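Local structure of putative fusidic acid resistance protein (Staphylococcus aureus, 2YB5) at residues Q199-D203 with I204-Y208; I54-S57 with D58-S62. The protein confers resistance to the antibiotic fusidic acid by ribosome clearance, probably through binding elongation factor G. All blocks are in the same frame, centred on the assembly; numbering follows the deposited sequence.

Contact 1: Q199-D203 with I204-Y208; sequences QNLDD and INNLY
L201 meets N206 where the chain leaves helix 194-200 and turns into helix 204-214, a helix N-cap in the treble-clef zinc-finger part of the protein. The leucine's CD1 lies 3.9 Å from N206 CB as the two side chains run antiparallel alongside one another. With CG anti to the backbone N (chi1 178°), the branched end comes nearer the new helix than the direction of its CB would suggest. A leucine suits this spot because it is buried, packing between the new helix and the residues of the Cys4 zinc site.

D202 turns its CB away, but the carboxylate swings partly back, and D202 OD1 comes no nearer than 4.1 Å to N206 ND2. Its other oxygen, OD2, accepts a hydrogen bond from Q17 of helix 9-27, which gives an acid at this position a definite polar partner on the neighbouring helix.

D203 is the cap itself. Aspartate is well fitted to this role because its short side chain can fold over the amides of the first turn, which have no preceding helical carbonyl to serve them. D203 OD1 accepts from N205 N at 3.0 Å, the amide lying above the carboxylate plane instead of within it. Being negative, the group probably also interacts favourably with the helix dipole. N205 packs closely beside the cap, its CB 3.2 Å from D203 OD1, while its amide and the aspartate carboxylate are turned 37° apart. The backbone closes the turn as well: N206 N donates to D203 O at 2.8 Å, approaching from above the carbonyl plane, and N206 CB rests 3.3 Å from that oxygen.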
loop_
_atom_site.group_PDB
_atom_site.type_symbol
_atom_site.label_atom_id
_atom_site.label_comp_id
_atom_site.label_asym_id
_atom_site.label_seq_id
_atom_site.Cartn_x
_atom_site.Cartn_y
_atom_site.Cartn_z
ATOM N N GLN A 199 -0.778 0.240 -4.612
ATOM C CA GLN A 199 -1.257 -1.083 -5.048
ATOM C C GLN A 199 -0.246 -2.182 -4.722
ATOM O O GLN A 199 -0.628 -3.337 -4.552
ATOM C CB GLN A 199 -1.555 -1.105 -6.560
ATOM C CG GLN A 199 -2.689 -0.182 -7.013
ATOM C CD GLN A 199 -4.042 -0.611 -6.490
ATOM O OE1 GLN A 199 -4.266 -0.651 -5.280
ATOM N NE2 GLN A 199 -4.961 -0.940 -7.400
ATOM N N ASN A 200 1.032 -1.821 -4.643
ATOM C CA ASN A 200 2.100 -2.771 -4.332
ATOM C C ASN A 200 2.449 -2.848 -2.843
ATOM O O ASN A 200 3.063 -3.818 -2.399
ATOM C CB ASN A 200 3.394 -2.383 -5.071
ATOM C CG ASN A 200 3.186 -2.131 -6.568
ATOM O OD1 ASN A 200 2.241 -2.656 -7.184
ATOM N ND2 ASN A 200 4.083 -1.311 -7.159
ATOM N N LEU A 201 2.118 -1.811 -2.084
ATOM C CA LEU A 201 2.640 -1.684 -0.724
ATOM C C LEU A 201 1.916 -2.614 0.253
ATOM O O LEU A 201 0.747 -2.395 0.576
ATOM C CB LEU A 201 2.541 -0.229 -0.243
ATOM C CG LEU A 201 2.999 0.062 1.188
ATOM C CD1 LEU A 201 4.458 -0.354 1.411
ATOM C CD2 LEU A 201 2.794 1.556 1.524
ATOM N N ASP A 202 2.615 -3.634 0.748
ATOM C CA ASP A 202 1.966 -4.601 1.651
ATOM C C ASP A 202 2.328 -4.443 3.131
ATOM O O ASP A 202 1.835 -5.206 3.955
ATOM C CB ASP A 202 2.209 -6.035 1.196
ATOM C CG ASP A 202 3.672 -6.415 1.193
ATOM O OD1 ASP A 202 4.503 -5.685 1.777
ATOM O OD2 ASP A 202 3.989 -7.446 0.589
ATOM N N ASP A 203 3.146 -3.442 3.470
ATOM C CA ASP A 203 3.535 -3.202 4.864
ATOM C C ASP A 203 3.849 -1.722 5.114
ATOM O O ASP A 203 4.851 -1.209 4.619
ATOM C CB ASP A 203 4.743 -4.078 5.215
ATOM C CG ASP A 203 5.031 -4.135 6.709
ATOM O OD1 ASP A 203 4.463 -3.342 7.477
ATOM O OD2 ASP A 203 5.847 -4.989 7.117
ATOM N N ILE A 204 2.992 -1.044 5.882
ATOM C CA ILE A 204 3.193 0.396 6.204
ATOM C C ILE A 204 4.550 0.647 6.858
ATOM O O ILE A 204 5.092 1.746 6.742
ATOM C CB ILE A 204 2.063 0.979 7.096
ATOM C CG1 ILE A 204 2.073 2.516 7.077
ATOM C CG2 ILE A 204 2.149 0.453 8.546
ATOM C CD1 ILE A 204 1.627 3.115 5.757
ATOM N N ASN A 205 5.110 -0.380 7.509
ATOM C CA ASN A 205 6.462 -0.300 8.054
ATOM C C ASN A 205 7.495 0.096 7.008
ATOM O O ASN A 205 8.442 0.794 7.340
ATOM C CB ASN A 205 6.899 -1.619 8.709
ATOM C CG ASN A 205 6.374 -1.789 10.117
ATOM O OD1 ASN A 205 5.854 -0.857 10.722
ATOM N ND2 ASN A 205 6.529 -3.003 10.659
ATOM N N ASN A 206 7.316 -0.352 5.762
ATOM C CA ASN A 206 8.231 -0.005 4.675
ATOM C C ASN A 206 8.275 1.513 4.459
ATOM O O ASN A 206 9.326 2.068 4.162
ATOM C CB ASN A 206 7.840 -0.681 3.353
ATOM C CG ASN A 206 7.870 -2.229 3.409
ATOM O OD1 ASN A 206 8.275 -2.837 4.402
ATOM N ND2 ASN A 206 7.432 -2.860 2.319
ATOM N N LEU A 207 7.124 2.176 4.589
ATOM C CA LEU A 207 7.069 3.630 4.472
ATOM C C LEU A 207 7.700 4.307 5.682
ATOM O O LEU A 207 8.408 5.314 5.535
ATOM C CB LEU A 207 5.624 4.109 4.318
ATOM C CG LEU A 207 5.443 5.620 4.190
ATOM C CD1 LEU A 207 6.128 6.138 2.919
ATOM C CD2 LEU A 207 3.946 5.965 4.207
ATOM N N TYR A 208 7.428 3.779 6.876
ATOM C CA TYR A 208 8.021 4.340 8.092
ATOM C C TYR A 208 9.549 4.255 8.063
ATOM O O TYR A 208 10.221 5.176 8.510
ATOM C CB TYR A 208 7.514 3.625 9.346
ATOM C CG TYR A 208 6.047 3.785 9.652
ATOM C CD1 TYR A 208 5.290 4.833 9.122
ATOM C CD2 TYR A 208 5.413 2.889 10.509
ATOM C CE1 TYR A 208 3.942 4.972 9.442
ATOM C CE2 TYR A 208 4.075 3.012 10.822
ATOM C CZ TYR A 208 3.344 4.049 10.288
ATOM O OH TYR A 208 2.015 4.159 10.607
#

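Contact 2: I54-S57 with D58-S62; sequences IDIS and DFITS
I56 packs against F59 and I60 as the loop after helix 35-50 runs into helix 59-63, at the N-terminus of that short helix, with D58 in the N-cap position. The buried isoleucine lies alongside F59, both side chains pointing the same way, and its CD1 comes within 3.5 Å of F59 CB. CG1 reaches this side because it stands anti to the backbone N (chi1 -154°). The other branch of I56 serves I60, whose side chain crosses at about a right angle; CG2 of I56 is 3.8 Å from CG1 of I60. A beta-branched residue suits the place, since its two arms can touch neighbours in different directions. I56 also rests on F49 of helix 35-50 and L80 of helix 70-80, while F59 reaches L76 and L80, so the hydrophobic contact continues into the surrounding helices.

S57, at the centre of an inverse gamma turn, bends the chain toward the helix. Its small hydroxyl is drawn back to the preceding acid: S57 OG donates to D55 OD1 at 2.6 Å, on the syn side of the carboxylate. The same oxygen takes a second, weak bond from S57 N, so both donors of the serine are directed at one atom.

Although D58 sits where an N-cap would, its carboxylate caps no amide of the first turn. Its unusual backbone, with phi 163°, brings CB within 2.9 Å of S57 O, a tight approach that suggests local strain. The helical pattern of bonds already starts at I56 O, and D58 O continues it by accepting from S62 N at 2.9 Å. In that earlier bond I60 N donates to I56 O at 3.1 Å, with an N-H...O angle of 176°.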
loop_
_atom_site.group_PDB
_atom_site.type_symbol
_atom_site.label_atom_id
_atom_site.label_comp_id
_atom_site.label_asym_id
_atom_site.label_seq_id
_atom_site.Cartn_x
_atom_site.Cartn_y
_atom_site.Cartn_z
ATOM N N ILE A 54 -12.542 -10.496 12.881
ATOM C CA ILE A 54 -13.465 -10.616 11.748
ATOM C C ILE A 54 -13.585 -12.083 11.376
ATOM O O ILE A 54 -12.583 -12.797 11.311
ATOM C CB ILE A 54 -12.987 -9.824 10.508
ATOM C CG1 ILE A 54 -12.747 -8.352 10.853
ATOM C CG2 ILE A 54 -14.005 -9.943 9.378
ATOM C CD1 ILE A 54 -12.168 -7.543 9.703
ATOM N N ASP A 55 -14.815 -12.534 11.139
ATOM C CA ASP A 55 -15.062 -13.919 10.764
ATOM C C ASP A 55 -14.768 -14.076 9.281
ATOM O O ASP A 55 -15.493 -13.554 8.431
ATOM C CB ASP A 55 -16.504 -14.336 11.087
ATOM C CG ASP A 55 -16.715 -15.843 10.997
ATOM O OD1 ASP A 55 -16.050 -16.501 10.165
ATOM O OD2 ASP A 55 -17.551 -16.375 11.761
ATOM N N ILE A 56 -13.676 -14.785 8.991
ATOM C CA ILE A 56 -13.264 -15.084 7.626
ATOM C C ILE A 56 -13.303 -16.597 7.369
ATOM O O ILE A 56 -12.931 -17.052 6.282
ATOM C CB ILE A 56 -11.849 -14.480 7.341
ATOM C CG1 ILE A 56 -11.644 -14.194 5.848
ATOM C CG2 ILE A 56 -10.743 -15.379 7.871
ATOM C CD1 ILE A 56 -12.658 -13.222 5.251
ATOM N N SER A 57 -13.766 -17.369 8.359
ATOM C CA SER A 57 -13.974 -18.809 8.187
ATOM C C SER A 57 -15.210 -18.989 7.317
ATOM O O SER A 57 -16.334 -19.096 7.818
ATOM C CB SER A 57 -14.130 -19.520 9.540
ATOM O OG SER A 57 -15.189 -18.965 10.304
ATOM N N ASP A 58 -14.977 -19.015 6.008
ATOM C CA ASP A 58 -16.004 -18.757 5.004
ATOM C C ASP A 58 -15.286 -18.468 3.694
ATOM O O ASP A 58 -15.364 -19.252 2.746
ATOM C CB ASP A 58 -16.869 -17.559 5.424
ATOM C CG ASP A 58 -17.459 -16.804 4.243
ATOM O OD1 ASP A 58 -17.884 -17.445 3.257
ATOM O OD2 ASP A 58 -17.500 -15.561 4.315
ATOM N N PHE A 59 -14.578 -17.337 3.664
ATOM C CA PHE A 59 -13.712 -16.982 2.552
ATOM C C PHE A 59 -12.592 -18.014 2.493
ATOM O O PHE A 59 -12.229 -18.478 1.411
ATOM C CB PHE A 59 -13.160 -15.568 2.751
ATOM C CG PHE A 59 -12.101 -15.158 1.749
ATOM C CD1 PHE A 59 -12.429 -14.924 0.416
ATOM C CD2 PHE A 59 -10.782 -14.987 2.149
ATOM C CE1 PHE A 59 -11.452 -14.548 -0.504
ATOM C CE2 PHE A 59 -9.803 -14.598 1.237
ATOM C CZ PHE A 59 -10.137 -14.379 -0.090
ATOM N N ILE A 60 -12.076 -18.385 3.668
ATOM C CA ILE A 60 -11.051 -19.424 3.781
ATOM C C ILE A 60 -11.536 -20.717 3.137
ATOM O O ILE A 60 -10.821 -21.311 2.335
ATOM C CB ILE A 60 -10.659 -19.701 5.260
ATOM C CG1 ILE A 60 -9.858 -18.529 5.847
ATOM C CG2 ILE A 60 -9.857 -20.983 5.382
ATOM C CD1 ILE A 60 -8.497 -18.286 5.191
ATOM N N THR A 61 -12.750 -21.144 3.492
ATOM C CA THR A 61 -13.348 -22.347 2.903
ATOM C C THR A 61 -13.491 -22.187 1.391
ATOM O O THR A 61 -13.112 -23.069 0.630
ATOM C CB THR A 61 -14.731 -22.667 3.536
ATOM O OG1 THR A 61 -14.542 -23.249 4.834
ATOM C CG2 THR A 61 -15.533 -23.640 2.660
ATOM N N SER A 62 -14.016 -21.043 0.968
ATOM C CA SER A 62 -14.190 -20.749 -0.450
ATOM C C SER A 62 -12.892 -20.827 -1.269
ATOM O O SER A 62 -12.898 -21.405 -2.358
ATOM C CB SER A 62 -14.827 -19.372 -0.626
ATOM O OG SER A 62 -15.275 -19.205 -1.954
#

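Both contacts mark the start of a helix, but they belong to different parts of the protein: contact 2 to the N-terminal elongation factor G-binding region, contact 1 to the treble-clef zinc finger. Their centres are 25 Å apart and their nearest atoms about 15 Å, so they do not touch. Contact 1 is the one near the metal: the L201 side chain is about 6 Å from the zinc ion bound by C158, C161, C191 and C197. It also leans on helix 9-27, which belongs with contact 2 to the N-terminal region. Along the chain contact 2 comes first, its helix start closing well before that of contact 1 opens.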